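Long-range contacts in pectate lyase/Amb allergen (Acidovorax citrulli, PDB 4HWV), which probably cleaves pectate, a plant cell-wall polysaccharide, by calcium-dependent elimination, as a secreted lyase of polysaccharide lyase family 1: residues D278-V283 with D301-I306; Q336-V341 with Y363-G368. One frame throughout, in Å; residues are numbered along the deposited sequence.

Interactions 1 and 2 follow one another along the chain, the first closing before the second opens, and their centres lie about 10 Å apart in the right-handed parallel beta-helix. Interaction 1 pairs 278-283 with 301-306 beside the calcium ion; interaction 2 joins 336-341 to the loop 363-368 that leads into strand 369-371. Strands 302-306 and 340-341 are parallel neighbours in one sheet. Segments 301-306 and 336-341 touch through two probable hydrogen bonds, Phe-304 N with Arg-337 O and Asp-301 OD1 with Gln-336 NE2. The backbone that flanks the metal site is thereby continued into further strands, the nearest atom of the Arg-337 side chain about 6 Å from the calcium ion.

Interaction 1: D278-V283 with D301-I306; sequences DGLVDV and DKAFLI. With CA (calcium ion), chain C.
Asp-282 uses its two carboxylate oxygens for different tasks at this parallel rung of the pectate lyase beta-helix. OD2 binds the calcium ion at 2.2 Å, while OD1 accepts Leu-305 N at 2.9 Å in a fairly straight bond that arrives from above the carboxylate plane. With CG beside its own backbone N (chi1 -74°), the carboxylate lies over Leu-305 CB. Asp-278 OD2 also binds the metal, as do Asp-227 and waters 3, 4 and 5.

Two backbone bonds join the segments: Leu-280 N gives to Ala-303 O at 2.8 Å and, further on, Val-283 N to Leu-305 O at 2.9 Å. Where Asp-278 O and Lys-302 O come close as two acceptors, His-300 NE2 bonds Lys-302 O and, weakly, Asp-278 O, and water 1 links Asp-278 O to Lys-302 N. Water 2 donates to both Asp-282 OD1 and Lys-302 O, giving the metal ligand a second link to the neighbouring segment.

The apolar side is formed by Leu-280 CD1 against Ala-303 CB, and by Leu-280 CB and Val-281 CB against the Phe-304 ring. Phe-304 turns its edge to the buried Val-281 O, which lies near the ring plane, 3.3 Å from CD1.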
ATOM      1  N   ASP A 278       2.166   0.703 -15.526  1.00  4.50           N
ATOM      2  CA  ASP A 278       1.869   1.246 -16.837  1.00  4.74           C
ATOM      3  C   ASP A 278       0.434   1.770 -16.751  1.00  4.26           C
ATOM      4  O   ASP A 278       0.170   2.676 -15.962  1.00  4.96           O
ATOM      5  CB  ASP A 278       2.090   0.236 -17.976  1.00  7.15           C
ATOM      6  CG  ASP A 278       2.177   0.919 -19.332  1.00 10.20           C
ATOM      7  OD1 ASP A 278       2.752   2.021 -19.391  1.00 12.24           O
ATOM      8  OD2 ASP A 278       1.679   0.357 -20.327  1.00 13.36           O
ATOM      9  N   GLY A 279      -0.496   1.221 -17.518  1.00  4.65           N
ATOM     10  CA  GLY A 279      -1.862   1.719 -17.463  1.00  4.15           C
ATOM     11  C   GLY A 279      -2.743   1.013 -16.450  1.00  4.24           C
ATOM     12  O   GLY A 279      -2.400  -0.061 -15.925  1.00  4.79           O
ATOM     13  N   LEU A 280      -3.909   1.595 -16.193  1.00  4.04           N
ATOM     14  CA  LEU A 280      -4.979   0.810 -15.549  1.00  4.26           C
ATOM     15  C   LEU A 280      -5.694  -0.028 -16.615  1.00  4.51           C
ATOM     16  O   LEU A 280      -5.642  -1.256 -16.577  1.00  4.74           O
ATOM     17  CB  LEU A 280      -5.971   1.717 -14.807  1.00  4.63           C
ATOM     18  CG  LEU A 280      -5.371   2.464 -13.604  1.00  4.56           C
ATOM     19  CD1 LEU A 280      -6.379   3.428 -12.988  1.00  5.41           C
ATOM     20  CD2 LEU A 280      -4.829   1.491 -12.547  1.00  5.40           C
ATOM     21  N   VAL A 281      -6.337   0.649 -17.563  1.00  3.83           N
ATOM     22  CA  VAL A 281      -6.948  -0.005 -18.718  1.00  4.01           C
ATOM     23  C   VAL A 281      -6.542   0.788 -19.954  1.00  3.94           C
ATOM     24  O   VAL A 281      -6.909   1.956 -20.091  1.00  5.22           O
ATOM     25  CB  VAL A 281      -8.491  -0.089 -18.641  1.00  4.21           C
ATOM     26  CG1 VAL A 281      -9.011  -0.862 -19.856  1.00  4.56           C
ATOM     27  CG2 VAL A 281      -8.945  -0.744 -17.331  1.00  4.83           C
ATOM     28  N   ASP A 282      -5.774   0.151 -20.836  1.00  4.66           N
ATOM     29  CA  ASP A 282      -5.346   0.781 -22.082  1.00  4.75           C
ATOM     30  C   ASP A 282      -6.091   0.126 -23.231  1.00  5.10           C
ATOM     31  O   ASP A 282      -6.235  -1.101 -23.262  1.00  7.64           O
ATOM     32  CB  ASP A 282      -3.835   0.636 -22.295  1.00  5.56           C
ATOM     33  CG  ASP A 282      -3.017   1.537 -21.385  1.00  6.08           C
ATOM     34  OD1 ASP A 282      -3.566   2.426 -20.696  1.00  5.88           O
ATOM     35  OD2 ASP A 282      -1.781   1.342 -21.365  1.00  7.97           O
ATOM     36  N   VAL A 283      -6.553   0.936 -24.172  1.00  3.89           N
ATOM     37  CA  VAL A 283      -7.272   0.442 -25.349  1.00  3.84           C
ATOM     38  C   VAL A 283      -6.495   0.936 -26.548  1.00  3.99           C
ATOM     39  O   VAL A 283      -6.389   2.140 -26.765  1.00  5.12           O
ATOM     40  CB  VAL A 283      -8.735   0.966 -25.400  1.00  4.29           C
ATOM     41  CG1 VAL A 283      -9.471   0.355 -26.579  1.00  5.30           C
ATOM     42  CG2 VAL A 283      -9.460   0.688 -24.080  1.00  5.24           C
ATOM     43  N   ASP A 301      -0.754   6.613 -11.748  1.00  4.68           N
ATOM     44  CA  ASP A 301      -0.252   7.723 -12.545  1.00  5.10           C
ATOM     45  C   ASP A 301      -0.985   7.819 -13.899  1.00  4.43           C
ATOM     46  O   ASP A 301      -1.902   8.645 -14.058  1.00  5.07           O
ATOM     47  CB  ASP A 301       1.275   7.597 -12.706  1.00  5.97           C
ATOM     48  CG  ASP A 301       1.891   8.788 -13.371  1.00  7.17           C
ATOM     49  OD1 ASP A 301       1.174   9.599 -13.988  1.00  6.60           O
ATOM     50  OD2 ASP A 301       3.128   8.918 -13.275  1.00  9.58           O
ATOM     51  N   LYS A 302      -0.604   6.976 -14.863  1.00  4.71           N
ATOM     52  CA  LYS A 302      -1.109   7.082 -16.233  1.00  5.08           C
ATOM     53  C   LYS A 302      -2.284   6.133 -16.418  1.00  4.24           C
ATOM     54  O   LYS A 302      -2.104   4.932 -16.649  1.00  5.08           O
ATOM     55  CB  LYS A 302       0.008   6.763 -17.222  1.00  7.09           C
ATOM     56  CG  LYS A 302       1.167   7.736 -17.072  1.00  9.92           C
ATOM     57  CD  LYS A 302       2.390   7.334 -17.869  1.00 12.70           C
ATOM     58  CE  LYS A 302       3.559   8.266 -17.570  1.00 15.12           C
ATOM     59  NZ  LYS A 302       4.824   7.854 -18.252  1.00 17.84           N
ATOM     60  N   ALA A 303      -3.501   6.659 -16.324  1.00  4.46           N
ATOM     61  CA  ALA A 303      -4.666   5.779 -16.177  1.00  4.63           C
ATOM     62  C   ALA A 303      -5.117   5.037 -17.452  1.00  4.14           C
ATOM     63  O   ALA A 303      -5.189   3.798 -17.455  1.00  4.01           O
ATOM     64  CB  ALA A 303      -5.813   6.563 -15.588  1.00  5.34           C
ATOM     65  N   PHE A 304      -5.464   5.790 -18.497  1.00  3.59           N
ATOM     66  CA  PHE A 304      -6.083   5.209 -19.693  1.00  3.93           C
ATOM     67  C   PHE A 304      -5.438   5.751 -20.963  1.00  3.72           C
ATOM     68  O   PHE A 304      -5.652   6.911 -21.327  1.00  5.08           O
ATOM     69  CB  PHE A 304      -7.589   5.514 -19.740  1.00  4.70           C
ATOM     70  CG  PHE A 304      -8.282   5.276 -18.443  1.00  4.67           C
ATOM     71  CD1 PHE A 304      -8.472   3.988 -17.982  1.00  6.03           C
ATOM     72  CD2 PHE A 304      -8.753   6.337 -17.681  1.00  4.94           C
ATOM     73  CE1 PHE A 304      -9.105   3.749 -16.758  1.00  5.98           C
ATOM     74  CE2 PHE A 304      -9.377   6.122 -16.469  1.00  5.94           C
ATOM     75  CZ  PHE A 304      -9.561   4.823 -16.005  1.00  6.40           C
ATOM     76  N   LEU A 305      -4.656   4.912 -21.629  1.00  3.85           N
ATOM     77  CA  LEU A 305      -4.106   5.264 -22.926  1.00  4.42           C
ATOM     78  C   LEU A 305      -5.060   4.716 -23.979  1.00  4.34           C
ATOM     79  O   LEU A 305      -5.215   3.491 -24.111  1.00  4.94           O
ATOM     80  CB  LEU A 305      -2.727   4.623 -23.100  1.00  4.97           C
ATOM     81  CG  LEU A 305      -1.980   5.011 -24.380  1.00  6.44           C
ATOM     82  CD1 LEU A 305      -1.516   6.463 -24.308  1.00  7.28           C
ATOM     83  CD2 LEU A 305      -0.788   4.103 -24.588  1.00  7.46           C
ATOM     84  N   ILE A 306      -5.747   5.617 -24.695  1.00  4.09           N
ATOM     85  CA  ILE A 306      -6.628   5.223 -25.791  0.50  4.23           C
ATOM     86  C   ILE A 306      -5.888   5.586 -27.083  1.00  4.68           C
ATOM     87  O   ILE A 306      -5.818   6.762 -27.443  1.00  5.15           O
ATOM     88  CB  ILE A 306      -8.009   5.941 -25.730  0.50  4.40           C
ATOM     89  CG1 ILE A 306      -8.650   5.826 -24.330  0.50  4.88           C
ATOM     90  CG2 ILE A 306      -8.930   5.377 -26.806  0.50  4.63           C
ATOM     91  CD1 ILE A 306      -8.839   4.389 -23.855  0.50  4.33           C
TER
HETATM   92 CA    CA C 601      -0.375  -0.393 -21.380  0.80 11.70          CA
HETATM   93  O   HOH W   1       1.306   4.720 -14.420  1.00  6.69           O
HETATM   94  O   HOH W   2      -2.137   4.517 -19.519  1.00  6.92           O
HETATM   95  O   HOH W   3       1.070   0.606 -23.372  1.00 42.90           O
HETATM   96  O   HOH W   4      -1.106  -1.005 -23.884  1.00 24.34           O
HETATM   97  O   HOH W   5       1.241  -2.452 -21.774  1.00 17.81           O

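Interaction 2: Q336-V341 with Y363-G368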
ATOM      1  N   GLN A 336      -2.799  11.424 -14.567  1.00  5.13           N
ATOM      2  CA  GLN A 336      -2.943  11.846 -15.961  1.00  5.33           C
ATOM      3  C   GLN A 336      -3.564  10.741 -16.801  1.00  4.81           C
ATOM      4  O   GLN A 336      -3.874   9.653 -16.290  1.00  4.41           O
ATOM      5  CB  GLN A 336      -1.587  12.265 -16.553  1.00  6.37           C
ATOM      6  CG  GLN A 336      -0.546  11.142 -16.542  1.00  7.09           C
ATOM      7  CD  GLN A 336       0.820  11.617 -16.967  1.00  7.65           C
ATOM      8  OE1 GLN A 336       0.965  12.219 -18.031  1.00  9.35           O
ATOM      9  NE2 GLN A 336       1.828  11.368 -16.127  1.00  8.34           N
ATOM     10  N   ARG A 337      -3.750  11.030 -18.089  1.00  5.32           N
ATOM     11  CA  ARG A 337      -4.419  10.104 -19.009  1.00  5.03           C
ATOM     12  C   ARG A 337      -5.786   9.687 -18.480  1.00  4.66           C
ATOM     13  O   ARG A 337      -6.092   8.497 -18.353  1.00  5.02           O
ATOM     14  CB  ARG A 337      -3.576   8.862 -19.303  1.00  5.22           C
ATOM     15  CG  ARG A 337      -2.216   9.158 -19.889  1.00  5.62           C
ATOM     16  CD  ARG A 337      -1.649   7.844 -20.438  1.00  6.76           C
ATOM     17  NE  ARG A 337      -0.256   7.959 -20.867  1.00  7.37           N
ATOM     18  CZ  ARG A 337       0.552   6.924 -21.073  1.00  7.81           C
ATOM     19  NH1 ARG A 337       0.142   5.682 -20.835  1.00  7.53           N
ATOM     20  NH2 ARG A 337       1.781   7.139 -21.513  1.00  9.08           N
ATOM     21  N   GLN A 338      -6.632  10.665 -18.194  1.00  4.86           N
ATOM     22  CA  GLN A 338      -7.949  10.337 -17.675  1.00  4.90           C
ATOM     23  C   GLN A 338      -9.076  10.986 -18.499  1.00  4.45           C
ATOM     24  O   GLN A 338      -9.841  11.792 -17.979  1.00  5.62           O
ATOM     25  CB  GLN A 338      -8.044  10.602 -16.151  1.00  6.03           C
ATOM     26  CG  GLN A 338      -7.637  12.005 -15.663  1.00  6.60           C
ATOM     27  CD  GLN A 338      -7.345  12.048 -14.165  1.00  5.48           C
ATOM     28  OE1 GLN A 338      -8.106  11.513 -13.340  1.00  5.35           O
ATOM     29  NE2 GLN A 338      -6.254  12.709 -13.799  1.00  5.59           N
ATOM     30  N   ALA A 339      -9.221  10.627 -19.781  1.00  4.26           N
ATOM     31  CA  ALA A 339      -8.418   9.664 -20.546  1.00  4.51           C
ATOM     32  C   ALA A 339      -7.574  10.416 -21.581  1.00  4.70           C
ATOM     33  O   ALA A 339      -7.908  11.556 -21.944  1.00  5.71           O
ATOM     34  CB  ALA A 339      -9.340   8.659 -21.263  1.00  5.52           C
ATOM     35  N   ARG A 340      -6.512   9.781 -22.072  1.00  4.84           N
ATOM     36  CA  ARG A 340      -5.731  10.351 -23.168  1.00  4.93           C
ATOM     37  C   ARG A 340      -6.187   9.699 -24.473  1.00  4.57           C
ATOM     38  O   ARG A 340      -6.014   8.488 -24.656  1.00  4.94           O
ATOM     39  CB  ARG A 340      -4.231  10.120 -22.971  1.00  5.37           C
ATOM     40  CG  ARG A 340      -3.365  10.926 -23.928  1.00  6.27           C
ATOM     41  CD  ARG A 340      -1.955  10.337 -24.123  1.00  6.23           C
ATOM     42  NE  ARG A 340      -1.084  11.323 -24.770  1.00  6.55           N
ATOM     43  CZ  ARG A 340      -1.139  11.632 -26.068  1.00  7.04           C
ATOM     44  NH1 ARG A 340      -2.002  11.022 -26.876  1.00  7.30           N
ATOM     45  NH2 ARG A 340      -0.333  12.573 -26.561  1.00  8.15           N
ATOM     46  N   VAL A 341      -6.779  10.486 -25.373  1.00  5.05           N
ATOM     47  CA  VAL A 341      -7.473   9.923 -26.531  1.00  5.06           C
ATOM     48  C   VAL A 341      -6.863  10.264 -27.886  1.00  5.30           C
ATOM     49  O   VAL A 341      -6.875  11.432 -28.311  1.00  5.79           O
ATOM     50  CB  VAL A 341      -8.945  10.353 -26.533  1.00  5.84           C
ATOM     51  CG1 VAL A 341      -9.648   9.744 -27.740  1.00  6.05           C
ATOM     52  CG2 VAL A 341      -9.609   9.948 -25.211  1.00  6.22           C
ATOM     53  N   TYR A 363      -0.141  10.935  -5.857  1.00  8.62           N
ATOM     54  CA  TYR A 363      -0.460  11.015  -7.278  1.00  6.77           C
ATOM     55  C   TYR A 363      -1.040  12.388  -7.579  1.00  7.49           C
ATOM     56  O   TYR A 363      -2.215  12.517  -7.894  1.00  7.43           O
ATOM     57  CB  TYR A 363      -1.446   9.915  -7.673  1.00  5.90           C
ATOM     58  CG  TYR A 363      -0.858   8.530  -7.579  1.00  5.14           C
ATOM     59  CD1 TYR A 363      -0.038   8.030  -8.598  1.00  4.91           C
ATOM     60  CD2 TYR A 363      -1.125   7.714  -6.476  1.00  5.29           C
ATOM     61  CE1 TYR A 363       0.504   6.758  -8.526  1.00  4.54           C
ATOM     62  CE2 TYR A 363      -0.578   6.436  -6.380  1.00  5.18           C
ATOM     63  CZ  TYR A 363       0.226   5.956  -7.413  1.00  4.94           C
ATOM     64  OH  TYR A 363       0.779   4.691  -7.352  1.00  5.96           O
ATOM     65  N   PRO A 364      -0.210  13.431  -7.465  1.00  8.03           N
ATOM     66  CA  PRO A 364      -0.749  14.778  -7.713  1.00  8.26           C
ATOM     67  C   PRO A 364      -1.311  14.886  -9.126  1.00  8.17           C
ATOM     68  O   PRO A 364      -0.730  14.363 -10.070  1.00  8.77           O
ATOM     69  CB  PRO A 364       0.478  15.704  -7.559  1.00  9.13           C
ATOM     70  CG  PRO A 364       1.504  14.872  -6.857  1.00  8.92           C
ATOM     71  CD  PRO A 364       1.244  13.438  -7.266  1.00  8.61           C
ATOM     72  N   TRP A 365      -2.433  15.571  -9.258  1.00  7.36           N
ATOM     73  CA  TRP A 365      -3.042  15.791 -10.556  1.00  6.90           C
ATOM     74  C   TRP A 365      -2.109  16.565 -11.489  1.00  7.55           C
ATOM     75  O   TRP A 365      -1.608  17.655 -11.159  1.00  9.16           O
ATOM     76  CB  TRP A 365      -4.304  16.607 -10.370  1.00  7.20           C
ATOM     77  CG  TRP A 365      -5.086  16.918 -11.621  1.00  7.14           C
ATOM     78  CD1 TRP A 365      -4.802  17.880 -12.560  1.00  8.05           C
ATOM     79  CD2 TRP A 365      -6.312  16.297 -12.039  1.00  6.72           C
ATOM     80  NE1 TRP A 365      -5.765  17.886 -13.534  1.00  7.93           N
ATOM     81  CE2 TRP A 365      -6.708  16.930 -13.234  1.00  7.20           C
ATOM     82  CE3 TRP A 365      -7.106  15.261 -11.519  1.00  6.49           C
ATOM     83  CZ2 TRP A 365      -7.867  16.582 -13.908  1.00  7.51           C
ATOM     84  CZ3 TRP A 365      -8.260  14.928 -12.189  1.00  6.61           C
ATOM     85  CH2 TRP A 365      -8.632  15.588 -13.375  1.00  7.01           C
ATOM     86  N   LEU A 366      -1.916  16.002 -12.675  1.00  7.48           N
ATOM     87  CA  LEU A 366      -1.178  16.672 -13.736  1.00  8.62           C
ATOM     88  C   LEU A 366      -2.104  17.082 -14.890  1.00  9.56           C
ATOM     89  O   LEU A 366      -2.076  18.231 -15.330  1.00 11.73           O
ATOM     90  CB  LEU A 366      -0.048  15.777 -14.258  1.00  9.83           C
ATOM     91  CG  LEU A 366       0.734  16.375 -15.430  1.00 11.81           C
ATOM     92  CD1 LEU A 366       1.460  17.676 -15.063  1.00 13.43           C
ATOM     93  CD2 LEU A 366       1.715  15.331 -15.922  1.00 12.87           C
ATOM     94  N   ALA A 367      -2.916  16.149 -15.381  1.00  8.69           N
ATOM     95  CA  ALA A 367      -3.809  16.410 -16.515  1.00  7.94           C
ATOM     96  C   ALA A 367      -5.047  15.552 -16.369  1.00  7.09           C
ATOM     97  O   ALA A 367      -5.005  14.482 -15.739  1.00  7.48           O
ATOM     98  CB  ALA A 367      -3.112  16.102 -17.842  1.00  8.65           C
ATOM     99  N   GLY A 368      -6.122  16.013 -16.996  1.00  7.27           N
ATOM    100  CA  GLY A 368      -7.380  15.291 -17.006  1.00  6.64           C
ATOM    101  C   GLY A 368      -7.582  14.572 -18.324  1.00  6.90           C
ATOM    102  O   GLY A 368      -6.955  13.537 -18.586  1.00  6.86           O
TER
HETATM  103  O   HOH W   6      -4.442  13.254 -19.735  1.00 14.44           O
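Gln-338 crosses Trp-365 obliquely and sets NE2 over one face of the indole, the amide and ring planes 28° apart. NE2 stands off-centre, toward the rim, 3.4 Å from Trp-365 CZ3, and OE1 projects beyond the rim, 3.6 Å from the same carbon. The first torsion places CG between the backbone N and the carbonyl carbon (chi1 53°), and the extended chain beyond carries the amide along Gly-368 to the indole. There NE2 donates to Ala-367 O at 2.9 Å, with the acceptor close to the amide plane, and it also bonds Leu-334 O; two carbonyls therefore fix the rotation of the amide. The indole is held by its one polar atom, NE1, hydrogen-bonded to Asp-397 O.

The two segments belong to successive turns of the parallel beta-helix, whose strands 340-341 and 369-371 are neighbours in one sheet. At the turn before these strands, Gln-338 N donates to Gly-368 O at 2.9 Å, and water 6 gives a second proton to this carbonyl while weakly accepting from Arg-337 N. The peptide between Gln-338 and Ala-339 is cis, and Gln-338 O is bonded by the hydroxyl of Tyr-353.

Gln-336 and Leu-366 run side by side and point the same way, the flat amide meeting the methyl CD2, which is 3.8 Å from Gln-336 OE1. NE2 of this amide turns to Asp-301. On the backbone, Gln-336 CA directs its hydrogen almost straight at Ala-367 O across 3.4 Å, the carbonyl that also receives Gln-338 NE2.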